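Local coordinates for protein phosphatase 2C (Toxoplasma gondii, PDB 3D8K) that probably removes phosphate from phosphoserine and phosphothreonine of proteins, as a manganese-dependent PP2C-family phosphatase, at residues A52-F57 against M64-N69; M71-D76 against E90-D95; N75-R78 against E83-T86; R78-E83 against T167-S172; Q127-P130 against E135-S138. One frame throughout, in Å; residues are numbered along the deposited sequence.

Overall arrangement
Four of the five contacts tie helices 61-74 and 82-97, and the loop between them, to each other or to the six-stranded antiparallel sheet of the PP2C sandwich. Interaction 1 lays helix 61-74 on strand 48-55; interaction 2, its centre 12 Å away, pairs the two helices. Interactions 3 and 4, whose centres are 8 Å apart, start from the connecting loop and reach helix 82-97 and strand 165-173. Interactions 2, 3 and 4 all border a sulfate and the second subunit, so the helix pair both covers the sheet and meets the neighbour. Interaction 5, centred 28 Å from interaction 1, closes a separate loop beside strand 127-129.

Interaction 1 (A52-F57 against M64-N69); sequences AMFDGF and MWLAQN
Phe-54 on strand 48-55 meets Leu-66 and Ala-67 on helix 61-74, a strand residue on the helix-covered face of its sheet in the PP2C beta sandwich. Its CB heads for the helix, and CG, held beside the backbone N and anti to the carbonyl carbon (chi1 -62°), sets the ring across Leu-66. At the root of the ring, CG lies 4.0 Å from Leu-66 CB. One flank then belongs to the leucine: Phe-54 CD1 approaches Leu-66 CD1 to 3.6 Å, and Phe-54 CE1 comes within 3.7 Å of Leu-66 CB. The other flank runs along the alanine, Phe-54 CD2 standing 3.8 Å from the Ala-67 methyl CB and Phe-54 CE2 3.7 Å from Ala-67 CA. At the tip, CZ returns to Leu-66 CB. That methylene therefore sits over the ring as a CH-pi partner, 3.7 Å from the centroid and 16° off the normal, while the Ala-67 backbone N shares the same face. At Ala-67 the ring thus meets the helix backbone itself, CA and N, as well as the methyl. Ala-63, a turn earlier, also touches Phe-54, and Leu-66 continues to Met-92 of helix 82-97, so the packing passes from sheet to first helix to second. Just beyond Phe-54 the chain enters Asp-55 and Gly-56, probably the counterpart of the Asp-Gly pair found at the metal centre of PP2C relatives. Within the helix segment, the Asn-69 side-chain ND2 donates to Trp-65 O at 2.6 Å, tilted 31° from the carbonyl plane.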
# COMPACT_ATOMS: atom_id res chain seq x y z
N ALA C 52 -11.92 24.84 -5.72
CA ALA C 52 -11.50 26.22 -5.79
C ALA C 52 -11.93 26.91 -7.07
O ALA C 52 -12.25 26.28 -8.07
CB ALA C 52 -10.00 26.31 -5.62
N MSE C 53 -11.93 28.23 -7.03
CA MSE C 53 -12.35 29.01 -8.18
C MSE C 53 -11.55 30.30 -8.30
O MSE C 53 -11.46 31.08 -7.35
CB MSE C 53 -13.83 29.31 -8.05
CG MSE C 53 -14.46 29.66 -9.34
SE MSE C 53 -16.34 29.31 -9.13
CE MSE C 53 -16.42 27.66 -10.21
N PHE C 54 -10.96 30.52 -9.47
CA PHE C 54 -10.17 31.70 -9.67
C PHE C 54 -10.68 32.50 -10.86
O PHE C 54 -10.63 32.06 -11.99
CB PHE C 54 -8.71 31.28 -9.87
CG PHE C 54 -8.14 30.57 -8.68
CD1 PHE C 54 -7.76 31.28 -7.55
CD2 PHE C 54 -8.02 29.18 -8.67
CE1 PHE C 54 -7.27 30.63 -6.43
CE2 PHE C 54 -7.54 28.51 -7.56
CZ PHE C 54 -7.16 29.23 -6.43
N ASP C 55 -11.20 33.69 -10.58
CA ASP C 55 -11.72 34.54 -11.64
C ASP C 55 -10.77 35.73 -11.80
O ASP C 55 -10.73 36.62 -10.95
CB ASP C 55 -13.14 35.00 -11.30
CG ASP C 55 -13.75 35.85 -12.38
OD1 ASP C 55 -13.53 35.52 -13.57
OD2 ASP C 55 -14.45 36.83 -12.06
N GLY C 56 -10.03 35.73 -12.90
CA GLY C 56 -9.06 36.80 -13.14
C GLY C 56 -9.50 38.01 -13.94
O GLY C 56 -10.22 37.89 -14.92
N PHE C 57 -9.06 39.20 -13.51
CA PHE C 57 -9.42 40.39 -14.26
C PHE C 57 -8.37 40.75 -15.29
O PHE C 57 -7.18 40.94 -14.98
CB PHE C 57 -9.71 41.60 -13.36
CG PHE C 57 -8.94 41.62 -12.09
CD1 PHE C 57 -9.29 40.78 -11.03
CD2 PHE C 57 -7.92 42.55 -11.91
CE1 PHE C 57 -8.65 40.87 -9.80
CE2 PHE C 57 -7.26 42.65 -10.69
CZ PHE C 57 -7.63 41.81 -9.63
N MSE C 64 -4.48 31.34 -13.57
CA MSE C 64 -3.82 30.09 -13.95
C MSE C 64 -2.62 29.67 -13.11
O MSE C 64 -2.31 28.49 -13.05
CB MSE C 64 -3.40 30.13 -15.42
CG MSE C 64 -2.87 28.82 -15.92
SE MSE C 64 -4.19 27.34 -15.74
CE MSE C 64 -5.38 27.89 -17.24
N TRP C 65 -1.95 30.62 -12.48
CA TRP C 65 -0.80 30.32 -11.62
C TRP C 65 -1.37 29.77 -10.33
O TRP C 65 -0.88 28.80 -9.75
CB TRP C 65 -0.04 31.61 -11.32
CG TRP C 65 1.16 31.42 -10.45
CD1 TRP C 65 2.42 31.12 -10.84
CD2 TRP C 65 1.20 31.51 -9.02
NE1 TRP C 65 3.25 31.02 -9.75
CE2 TRP C 65 2.52 31.26 -8.61
CE3 TRP C 65 0.23 31.79 -8.03
CZ2 TRP C 65 2.92 31.26 -7.27
CZ3 TRP C 65 0.62 31.80 -6.69
CH2 TRP C 65 1.96 31.54 -6.33
N LEU C 66 -2.42 30.43 -9.87
CA LEU C 66 -3.09 30.05 -8.65
C LEU C 66 -3.68 28.65 -8.73
O LEU C 66 -3.42 27.80 -7.88
CB LEU C 66 -4.18 31.06 -8.34
CG LEU C 66 -3.71 32.48 -8.04
CD1 LEU C 66 -4.90 33.40 -8.01
CD2 LEU C 66 -2.96 32.51 -6.73
N ALA C 67 -4.48 28.42 -9.75
CA ALA C 67 -5.13 27.13 -9.94
C ALA C 67 -4.14 25.97 -10.01
O ALA C 67 -4.49 24.84 -9.66
CB ALA C 67 -6.01 27.16 -11.18
N GLN C 68 -2.91 26.23 -10.45
CA GLN C 68 -1.92 25.16 -10.53
C GLN C 68 -0.87 25.18 -9.42
O GLN C 68 0.02 24.34 -9.38
CB GLN C 68 -1.26 25.15 -11.91
CG GLN C 68 -0.52 26.42 -12.28
CD GLN C 68 -0.56 26.69 -13.79
OE1 GLN C 68 0.04 27.65 -14.28
NE2 GLN C 68 -1.29 25.84 -14.52
N ASN C 69 -0.98 26.13 -8.49
CA ASN C 69 -0.04 26.23 -7.38
C ASN C 69 -0.72 26.17 -6.02
O ASN C 69 -0.05 26.07 -5.00
CB ASN C 69 0.74 27.55 -7.47
CG ASN C 69 1.81 27.52 -8.52
OD1 ASN C 69 2.77 26.75 -8.43
ND2 ASN C 69 1.67 28.36 -9.54

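Interaction 2 (M71-D76 against E90-D95); sequences MNYLND and ERMDGD. With SO4 (sulfate ion), chain H.
Tyr-73 and Met-92 mark the closest approach of the two helical backbones, with 7.2 Å between their CA atoms. Helix 61-74 is kinked at 71-72 and ends at Leu-74; Asn-75 is the first residue to leave helical geometry, its backbone N still bonded to Met-71 O. Segment 90-95, by contrast, is helical throughout. The Tyr-73 side chain bridges the pair, its CG anti to the carbonyl carbon (chi1 -64°) and its ring running toward helix 82-97. Over one ring face lies the Met-92 CG methylene, 3.6 Å from the Tyr-73 ring centroid and displaced toward the rim, a CH-pi contact. The selenium of this selenomethionine stands farther off, SE being 5.0 Å from the same centroid in an oblique Met-aromatic arrangement. At the ring edge, Arg-91 CB meets Tyr-73 CE2 at 3.8 Å. These two helices, roughly antiparallel, form the pair that lies against one sheet of the PP2C sandwich; Met-92 reaches inward to Leu-66 and Val-70, whereas Asp-95 and Arg-91 lie on the more exposed side of the pair. There the Tyr-73 hydroxyl donates to Asp-95 OD1, a bond modelled too short for its length to be relied on, with carboxylate and ring planes 56° apart. Arg-91 stretches out fully to a sulfate, probably from the crystallisation liquor: NH1 donates to sulfate O3 at 2.8 Å, and NH2 reaches sulfate O1 at 3.2 Å along a nearly straight bond (172°). Arg-78 of the same chain and Arg-156 of the second subunit hydrogen-bond to the same anion.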
# COMPACT_ATOMS: atom_id res chain seq x y z
N MSE C 71 -2.73 23.79 -4.49
CA MSE C 71 -2.63 22.55 -3.73
C MSE C 71 -1.22 22.41 -3.11
O MSE C 71 -1.02 21.64 -2.16
CB MSE C 71 -2.98 21.37 -4.62
CG MSE C 71 -4.43 21.38 -5.11
SE MSE C 71 -5.74 21.21 -3.65
CE MSE C 71 -6.65 22.90 -4.00
N ASN C 72 -0.25 23.15 -3.65
CA ASN C 72 1.12 23.13 -3.11
C ASN C 72 1.06 23.77 -1.73
O ASN C 72 1.59 23.25 -0.76
CB ASN C 72 2.08 23.94 -3.98
CG ASN C 72 2.58 23.18 -5.19
OD1 ASN C 72 3.17 23.76 -6.11
ND2 ASN C 72 2.34 21.87 -5.20
N TYR C 73 0.42 24.93 -1.66
CA TYR C 73 0.31 25.64 -0.41
C TYR C 73 -0.66 24.95 0.53
O TYR C 73 -0.36 24.76 1.70
CB TYR C 73 -0.13 27.08 -0.67
CG TYR C 73 0.90 27.87 -1.45
CD1 TYR C 73 1.12 27.61 -2.81
CD2 TYR C 73 1.69 28.84 -0.82
CE1 TYR C 73 2.10 28.30 -3.52
CE2 TYR C 73 2.67 29.53 -1.53
CZ TYR C 73 2.87 29.26 -2.87
OH TYR C 73 3.83 29.94 -3.57
N LEU C 74 -1.83 24.56 0.02
CA LEU C 74 -2.82 23.89 0.85
C LEU C 74 -2.29 22.68 1.63
O LEU C 74 -2.73 22.41 2.75
CB LEU C 74 -4.04 23.50 -0.00
CG LEU C 74 -5.23 24.46 0.13
CD1 LEU C 74 -4.75 25.85 0.52
CD2 LEU C 74 -6.02 24.50 -1.16
N ASN C 75 -1.32 21.96 1.06
CA ASN C 75 -0.74 20.82 1.74
C ASN C 75 0.21 21.29 2.84
O ASN C 75 0.91 20.48 3.45
CB ASN C 75 0.00 19.93 0.76
CG ASN C 75 -0.92 18.95 0.08
OD1 ASN C 75 -1.57 18.13 0.74
ND2 ASN C 75 -0.99 19.02 -1.24
N ASP C 76 0.22 22.59 3.09
CA ASP C 76 1.07 23.15 4.11
C ASP C 76 0.25 23.54 5.33
O ASP C 76 0.79 23.88 6.38
CB ASP C 76 1.83 24.35 3.56
CG ASP C 76 2.97 23.94 2.64
OD1 ASP C 76 3.24 24.66 1.64
OD2 ASP C 76 3.61 22.90 2.93
N GLU C 90 -1.37 34.38 2.43
CA GLU C 90 -0.27 35.33 2.54
C GLU C 90 0.87 34.90 1.63
O GLU C 90 1.28 35.63 0.73
CB GLU C 90 0.22 35.41 3.99
CG GLU C 90 1.44 36.32 4.21
CD GLU C 90 2.77 35.63 3.92
OE1 GLU C 90 3.81 36.32 3.86
OE2 GLU C 90 2.78 34.39 3.77
N ARG C 91 1.35 33.69 1.87
CA ARG C 91 2.44 33.12 1.11
C ARG C 91 2.15 33.14 -0.38
O ARG C 91 2.96 33.60 -1.17
CB ARG C 91 2.70 31.68 1.55
CG ARG C 91 3.03 31.59 3.01
CD ARG C 91 3.43 30.22 3.44
NE ARG C 91 3.91 30.26 4.81
CZ ARG C 91 4.33 29.20 5.50
NH1 ARG C 91 4.33 28.00 4.93
NH2 ARG C 91 4.75 29.35 6.75
N MSE C 92 0.98 32.64 -0.76
CA MSE C 92 0.60 32.61 -2.15
C MSE C 92 0.69 34.00 -2.75
O MSE C 92 1.43 34.22 -3.71
CB MSE C 92 -0.83 32.08 -2.31
CG MSE C 92 -1.01 30.64 -1.90
SE MSE C 92 -2.87 30.09 -2.16
CE MSE C 92 -2.77 30.15 -4.12
N ASP C 93 -0.05 34.95 -2.18
CA ASP C 93 -0.03 36.31 -2.71
C ASP C 93 1.39 36.82 -2.73
O ASP C 93 1.75 37.62 -3.58
CB ASP C 93 -0.90 37.25 -1.87
CG ASP C 93 -1.19 38.57 -2.59
OD1 ASP C 93 -1.09 39.64 -1.95
OD2 ASP C 93 -1.53 38.54 -3.79
N GLY C 94 2.19 36.35 -1.79
CA GLY C 94 3.57 36.77 -1.75
C GLY C 94 4.35 36.18 -2.91
O GLY C 94 4.92 36.90 -3.72
N ASP C 95 4.34 34.86 -3.02
CA ASP C 95 5.07 34.18 -4.07
C ASP C 95 4.56 34.56 -5.45
O ASP C 95 5.31 34.53 -6.43
CB ASP C 95 5.01 32.67 -3.86
CG ASP C 95 5.55 32.24 -2.49
OD1 ASP C 95 5.59 31.02 -2.21
OD2 ASP C 95 5.94 33.13 -1.69
S SO4 H . 5.02 25.72 7.98
O1 SO4 H . 5.62 26.88 8.66
O2 SO4 H . 4.47 24.80 8.98
O3 SO4 H . 3.95 26.19 7.09
O4 SO4 H . 6.03 25.01 7.20

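Interaction 3 (N75-R78 against E83-T86); sequences NDLR and EEIT. With SO4 (sulfate ion), chain H.
The carboxylate of Glu-84 and the guanidinium of Arg-78 are turned nearly parallel, 16° apart, yet their charged atoms do not meet, Arg-78 NE and Glu-84 OE2 being 5.1 Å from each other. The guanidinium uses its edge for sulfate: NE donates to sulfate O2 at 2.8 Å and NH2 to the same oxygen at 2.9 Å, so two N-H groups hold one oxygen and fix the turn of the arginine's end. The extended chain from CG to NE carries the group away from the helix. Glu-84 instead touches the root of the arginine, its OE1 lying 3.6 Å from Arg-78 CB. Bending at chi2 (63°) folds its chain back over the loop, where Glu-84 CG packs against the backbone N of Arg-78. The loop 75-78 leads out of helix 61-74 in a helical (alpha-alpha) hairpin and lies against the first turn of helix 82-97. Its apolar part is Leu-77, whose branch CD2 points at that helix and meets Glu-84 CG at 3.6 Å. The same methyl rests more distantly on Ile-85, Leu-77 CD2 to Ile-85 CG1 being 4.2 Å. Phe-111 of strand 106-115 touches both Leu-77 and Ile-85, joining the hairpin to the six-stranded sheet. The polar ends look to the second subunit: Glu-84 OE2 forms a salt bridge with Arg-156 of that subunit, and Arg-78 NH1 donates to its Pro-118 O.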
# COMPACT_ATOMS: atom_id res chain seq x y z
N ASN C 75 -1.32 21.96 1.06
CA ASN C 75 -0.74 20.82 1.74
C ASN C 75 0.21 21.29 2.84
O ASN C 75 0.91 20.48 3.45
CB ASN C 75 0.00 19.93 0.76
CG ASN C 75 -0.92 18.95 0.08
OD1 ASN C 75 -1.57 18.13 0.74
ND2 ASN C 75 -0.99 19.02 -1.24
N ASP C 76 0.22 22.59 3.09
CA ASP C 76 1.07 23.15 4.11
C ASP C 76 0.25 23.54 5.33
O ASP C 76 0.79 23.88 6.38
CB ASP C 76 1.83 24.35 3.56
CG ASP C 76 2.97 23.94 2.64
OD1 ASP C 76 3.24 24.66 1.64
OD2 ASP C 76 3.61 22.90 2.93
N LEU C 77 -1.07 23.50 5.18
CA LEU C 77 -1.99 23.81 6.28
C LEU C 77 -1.75 22.80 7.40
O LEU C 77 -1.85 21.59 7.18
CB LEU C 77 -3.44 23.70 5.82
CG LEU C 77 -3.97 24.72 4.81
CD1 LEU C 77 -5.29 24.24 4.24
CD2 LEU C 77 -4.11 26.07 5.49
N ARG C 78 -1.43 23.30 8.59
CA ARG C 78 -1.19 22.43 9.75
C ARG C 78 -2.50 21.95 10.32
O ARG C 78 -2.54 21.14 11.24
CB ARG C 78 -0.42 23.17 10.84
CG ARG C 78 0.96 23.57 10.45
CD ARG C 78 1.78 23.80 11.67
NE ARG C 78 3.11 24.27 11.33
CZ ARG C 78 4.13 24.30 12.17
NH1 ARG C 78 3.98 23.90 13.42
NH2 ARG C 78 5.30 24.75 11.75
N GLU C 83 -7.03 30.75 10.84
CA GLU C 83 -5.62 31.12 11.00
C GLU C 83 -4.71 30.45 9.99
O GLU C 83 -3.86 31.10 9.37
CB GLU C 83 -5.13 30.79 12.41
CG GLU C 83 -6.05 31.34 13.49
CD GLU C 83 -6.89 30.27 14.18
OE1 GLU C 83 -6.38 29.65 15.15
OE2 GLU C 83 -8.04 30.03 13.74
N GLU C 84 -4.88 29.14 9.81
CA GLU C 84 -4.05 28.39 8.87
C GLU C 84 -4.37 28.71 7.41
O GLU C 84 -3.47 28.73 6.58
CB GLU C 84 -4.20 26.90 9.13
CG GLU C 84 -2.92 26.13 8.93
CD GLU C 84 -1.83 26.56 9.90
OE1 GLU C 84 -2.04 26.42 11.13
OE2 GLU C 84 -0.77 27.04 9.45
N ILE C 85 -5.64 28.97 7.10
CA ILE C 85 -6.03 29.27 5.73
C ILE C 85 -5.60 30.68 5.32
O ILE C 85 -5.24 30.92 4.16
CB ILE C 85 -7.57 29.14 5.56
CG1 ILE C 85 -8.01 27.70 5.82
CG2 ILE C 85 -7.97 29.53 4.15
CD1 ILE C 85 -9.54 27.51 5.81
N THR C 86 -5.64 31.60 6.27
CA THR C 86 -5.26 32.99 6.02
C THR C 86 -3.76 33.10 5.77
O THR C 86 -3.31 33.85 4.90
CB THR C 86 -5.63 33.88 7.22
OG1 THR C 86 -7.06 34.02 7.28
CG2 THR C 86 -5.00 35.25 7.10
S SO4 H . 5.02 25.72 7.98
O1 SO4 H . 5.62 26.88 8.66
O2 SO4 H . 4.47 24.80 8.98
O3 SO4 H . 3.95 26.19 7.09
O4 SO4 H . 6.03 25.01 7.20

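Interaction 4 (R78-E83 against T167-S172); sequences RDVNEE and TIHVAS. With SO4 (sulfate ion), chain H.
Val-80 and His-169 carry the contact, and its main component is a CH-pi interaction. The valine methyl CG2 stands over the centre of the His-169 imidazole, 4.1 Å from its centroid and only 10° off the ring normal. Val-80 is turned (chi1 44°) so that CG1 sits between N and the carbonyl carbon, and CG2 faces the flat of the ring. Looser van der Waals contacts follow alongside: Val-80 O approaches His-169 NE2 to 3.7 Å without bonding to it, and Asn-81 CA comes obliquely to the same NE2 at 4.2 Å. The side-chain hydrogen bonds described here lie on the loop side. Asn-81 is the N-cap of helix 82-97, its OD1 accepting from the backbone N of Glu-84 in the first turn, while its ND2 donates to Asp-79 OD2 at 3.2 Å, meeting that oxygen on its anti side and 34° out of the carboxylate plane. In the fold, the contact brings the loop that leads into helix 82-97 onto strand 165-173 of the six-stranded PP2C sheet. His-169 is paired through its backbone with Phe-111 of strand 106-115, and the Phe-111 side chain touches both Val-80 and His-169. Farther along, Ala-171 packs on Ile-85 and Phe-89 of the helix. Since strand and loop meet through a methyl and a ring face, their fit rests on shape and dispersion, while the cap and the Asn-81 to Asp-79 bond tie the loop to the helix start.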
# COMPACT_ATOMS: atom_id res chain seq x y z
N ARG C 78 -1.43 23.30 8.59
CA ARG C 78 -1.19 22.43 9.75
C ARG C 78 -2.50 21.95 10.32
O ARG C 78 -2.54 21.14 11.24
CB ARG C 78 -0.42 23.17 10.84
CG ARG C 78 0.96 23.57 10.45
CD ARG C 78 1.78 23.80 11.67
NE ARG C 78 3.11 24.27 11.33
CZ ARG C 78 4.13 24.30 12.17
NH1 ARG C 78 3.98 23.90 13.42
NH2 ARG C 78 5.30 24.75 11.75
N ASP C 79 -3.57 22.48 9.77
CA ASP C 79 -4.91 22.14 10.16
C ASP C 79 -5.77 23.03 9.30
O ASP C 79 -5.30 24.03 8.76
CB ASP C 79 -5.14 22.42 11.64
CG ASP C 79 -6.51 21.99 12.10
OD1 ASP C 79 -6.97 20.93 11.62
OD2 ASP C 79 -7.11 22.71 12.93
N VAL C 80 -7.03 22.66 9.13
CA VAL C 80 -7.90 23.46 8.30
C VAL C 80 -8.77 24.35 9.16
O VAL C 80 -9.71 23.89 9.80
CB VAL C 80 -8.75 22.56 7.37
CG1 VAL C 80 -9.29 21.38 8.16
CG2 VAL C 80 -9.90 23.35 6.76
N ASN C 81 -8.41 25.63 9.21
CA ASN C 81 -9.14 26.64 9.97
C ASN C 81 -8.75 28.01 9.45
O ASN C 81 -7.91 28.15 8.56
CB ASN C 81 -8.83 26.55 11.47
CG ASN C 81 -7.37 26.84 11.81
OD1 ASN C 81 -6.84 27.90 11.48
ND2 ASN C 81 -6.73 25.90 12.48
N GLU C 82 -9.38 29.03 10.02
CA GLU C 82 -9.11 30.40 9.62
C GLU C 82 -7.63 30.77 9.66
O GLU C 82 -7.05 31.05 8.63
CB GLU C 82 -9.91 31.35 10.50
CG GLU C 82 -9.55 32.80 10.37
CD GLU C 82 -10.52 33.68 11.13
OE1 GLU C 82 -10.27 34.91 11.21
OE2 GLU C 82 -11.52 33.14 11.65
N GLU C 83 -7.03 30.75 10.84
CA GLU C 83 -5.62 31.12 11.00
C GLU C 83 -4.71 30.45 9.99
O GLU C 83 -3.86 31.10 9.37
CB GLU C 83 -5.13 30.79 12.41
CG GLU C 83 -6.05 31.34 13.49
CD GLU C 83 -6.89 30.27 14.18
OE1 GLU C 83 -6.38 29.65 15.15
OE2 GLU C 83 -8.04 30.03 13.74
N THR C 167 -18.82 19.45 7.25
CA THR C 167 -18.30 20.74 7.68
C THR C 167 -17.77 21.49 6.48
O THR C 167 -16.94 20.98 5.73
CB THR C 167 -17.17 20.59 8.69
OG1 THR C 167 -17.72 20.18 9.94
CG2 THR C 167 -16.46 21.89 8.88
N ILE C 168 -18.25 22.71 6.29
CA ILE C 168 -17.81 23.51 5.18
C ILE C 168 -17.04 24.75 5.59
O ILE C 168 -17.46 25.51 6.45
CB ILE C 168 -18.99 23.97 4.34
CG1 ILE C 168 -19.67 22.76 3.70
CG2 ILE C 168 -18.51 24.96 3.28
CD1 ILE C 168 -21.01 23.09 3.07
N HIS C 169 -15.88 24.92 4.97
CA HIS C 169 -15.04 26.08 5.20
C HIS C 169 -14.97 26.84 3.89
O HIS C 169 -14.62 26.28 2.85
CB HIS C 169 -13.62 25.68 5.60
CG HIS C 169 -13.47 25.36 7.05
ND1 HIS C 169 -13.84 24.14 7.58
CD2 HIS C 169 -12.98 26.09 8.08
CE1 HIS C 169 -13.59 24.14 8.87
NE2 HIS C 169 -13.06 25.31 9.20
N VAL C 170 -15.31 28.11 3.93
CA VAL C 170 -15.22 28.86 2.71
C VAL C 170 -14.21 29.97 2.90
O VAL C 170 -14.30 30.75 3.84
CB VAL C 170 -16.57 29.47 2.32
CG1 VAL C 170 -16.40 30.28 1.03
CG2 VAL C 170 -17.59 28.37 2.13
N ALA C 171 -13.24 30.02 2.00
CA ALA C 171 -12.21 31.05 2.02
C ALA C 171 -12.51 31.92 0.82
O ALA C 171 -12.05 31.62 -0.27
CB ALA C 171 -10.83 30.44 1.89
N SER C 172 -13.29 32.98 1.01
CA SER C 172 -13.64 33.88 -0.09
C SER C 172 -12.78 35.14 -0.13
O SER C 172 -12.50 35.76 0.89
CB SER C 172 -15.12 34.28 -0.02
OG SER C 172 -15.33 35.39 0.84
S SO4 H . 5.02 25.72 7.98
O1 SO4 H . 5.62 26.88 8.66
O2 SO4 H . 4.47 24.80 8.98
O3 SO4 H . 3.95 26.19 7.09
O4 SO4 H . 6.03 25.01 7.20

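Interaction 5 (Q127-P130 against E135-S138); sequences QIVP and EFTS
The Gln-127 amide comes to the edge of the Phe-136 ring, its plane turned 68° from that of the ring, although its exact place is uncertain because NE2 is modelled too close to Ser-138 CB. The glutamine chain, extended beyond CG and with CG anti to the backbone N (chi1 -156°), carries the amide out to this edge. The same nitrogen lies beside Ser-138 OG, but at a poor angle for a hydrogen bond. What joins the segments is therefore mostly apolar. Val-129 CG2 sits over the centre of the Phe-136 ring, 3.7 Å from its centroid and 8° off the normal, a well-placed CH-pi contact. The other valine branch covers the root of the ring, Val-129 CG1 lying 3.9 Å from Phe-136 CG. Pro-130 adds its CD obliquely, 4.0 Å from Phe-136 CD2. Through Phe-136 the loop lies back against the strand it has just left. Its ring also rests on Val-124 of strand 120-124, which pairs with strand 127-129 in a small three-stranded antiparallel sheet. Gln-127 touches Thr-255 and Phe-257, and Ile-128 bonds through its backbone to Thr-256, so strand 127-129 is joined to strand 253-259, the outermost of the six-stranded sheet as counted in this chain; loop 135-138 then leads into helix 139-142.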
# COMPACT_ATOMS: atom_id res chain seq x y z
N GLN C 127 -24.42 28.63 10.51
CA GLN C 127 -23.02 29.05 10.50
C GLN C 127 -22.41 28.67 11.82
O GLN C 127 -23.01 28.84 12.86
CB GLN C 127 -22.89 30.56 10.32
CG GLN C 127 -21.52 30.97 9.74
CD GLN C 127 -21.42 32.46 9.40
OE1 GLN C 127 -22.41 33.11 9.05
NE2 GLN C 127 -20.21 32.99 9.48
N ILE C 128 -21.20 28.14 11.78
CA ILE C 128 -20.53 27.76 13.00
C ILE C 128 -19.67 28.92 13.48
O ILE C 128 -18.78 29.39 12.76
CB ILE C 128 -19.67 26.50 12.77
CG1 ILE C 128 -20.59 25.32 12.44
CG2 ILE C 128 -18.80 26.22 13.98
CD1 ILE C 128 -19.88 24.06 12.07
N VAL C 129 -19.98 29.42 14.67
CA VAL C 129 -19.21 30.52 15.24
C VAL C 129 -17.89 29.94 15.73
O VAL C 129 -17.86 28.91 16.40
CB VAL C 129 -19.97 31.20 16.41
CG1 VAL C 129 -19.11 32.29 17.03
CG2 VAL C 129 -21.28 31.79 15.92
N PRO C 130 -16.78 30.58 15.38
CA PRO C 130 -15.47 30.09 15.80
C PRO C 130 -15.15 30.42 17.25
O PRO C 130 -15.69 31.37 17.81
CB PRO C 130 -14.53 30.78 14.83
CG PRO C 130 -15.20 32.08 14.60
CD PRO C 130 -16.64 31.70 14.43
N GLU C 135 -16.42 39.32 18.48
CA GLU C 135 -17.47 40.12 17.85
C GLU C 135 -17.98 39.49 16.57
O GLU C 135 -17.93 40.10 15.50
CB GLU C 135 -16.95 41.52 17.54
CG GLU C 135 -15.59 41.54 16.86
CD GLU C 135 -15.35 42.81 16.05
OE1 GLU C 135 -15.94 42.93 14.95
OE2 GLU C 135 -14.59 43.68 16.52
N PHE C 136 -18.48 38.27 16.66
CA PHE C 136 -18.98 37.57 15.48
C PHE C 136 -20.22 38.20 14.84
O PHE C 136 -21.17 38.57 15.52
CB PHE C 136 -19.25 36.12 15.84
CG PHE C 136 -19.95 35.36 14.77
CD1 PHE C 136 -21.32 35.38 14.67
CD2 PHE C 136 -19.22 34.66 13.83
CE1 PHE C 136 -21.97 34.69 13.66
CE2 PHE C 136 -19.85 33.96 12.81
CZ PHE C 136 -21.22 33.99 12.72
N THR C 137 -20.18 38.29 13.51
CA THR C 137 -21.28 38.84 12.70
C THR C 137 -21.53 37.91 11.51
O THR C 137 -22.42 37.06 11.54
CB THR C 137 -20.91 40.24 12.16
OG1 THR C 137 -20.38 41.01 13.24
CG2 THR C 137 -22.13 40.94 11.59
N SER C 138 -20.74 38.09 10.45
CA SER C 138 -20.84 37.22 9.28
C SER C 138 -22.09 37.20 8.41
O SER C 138 -23.11 37.83 8.70
CB SER C 138 -20.49 35.80 9.69
OG SER C 138 -19.09 35.71 9.95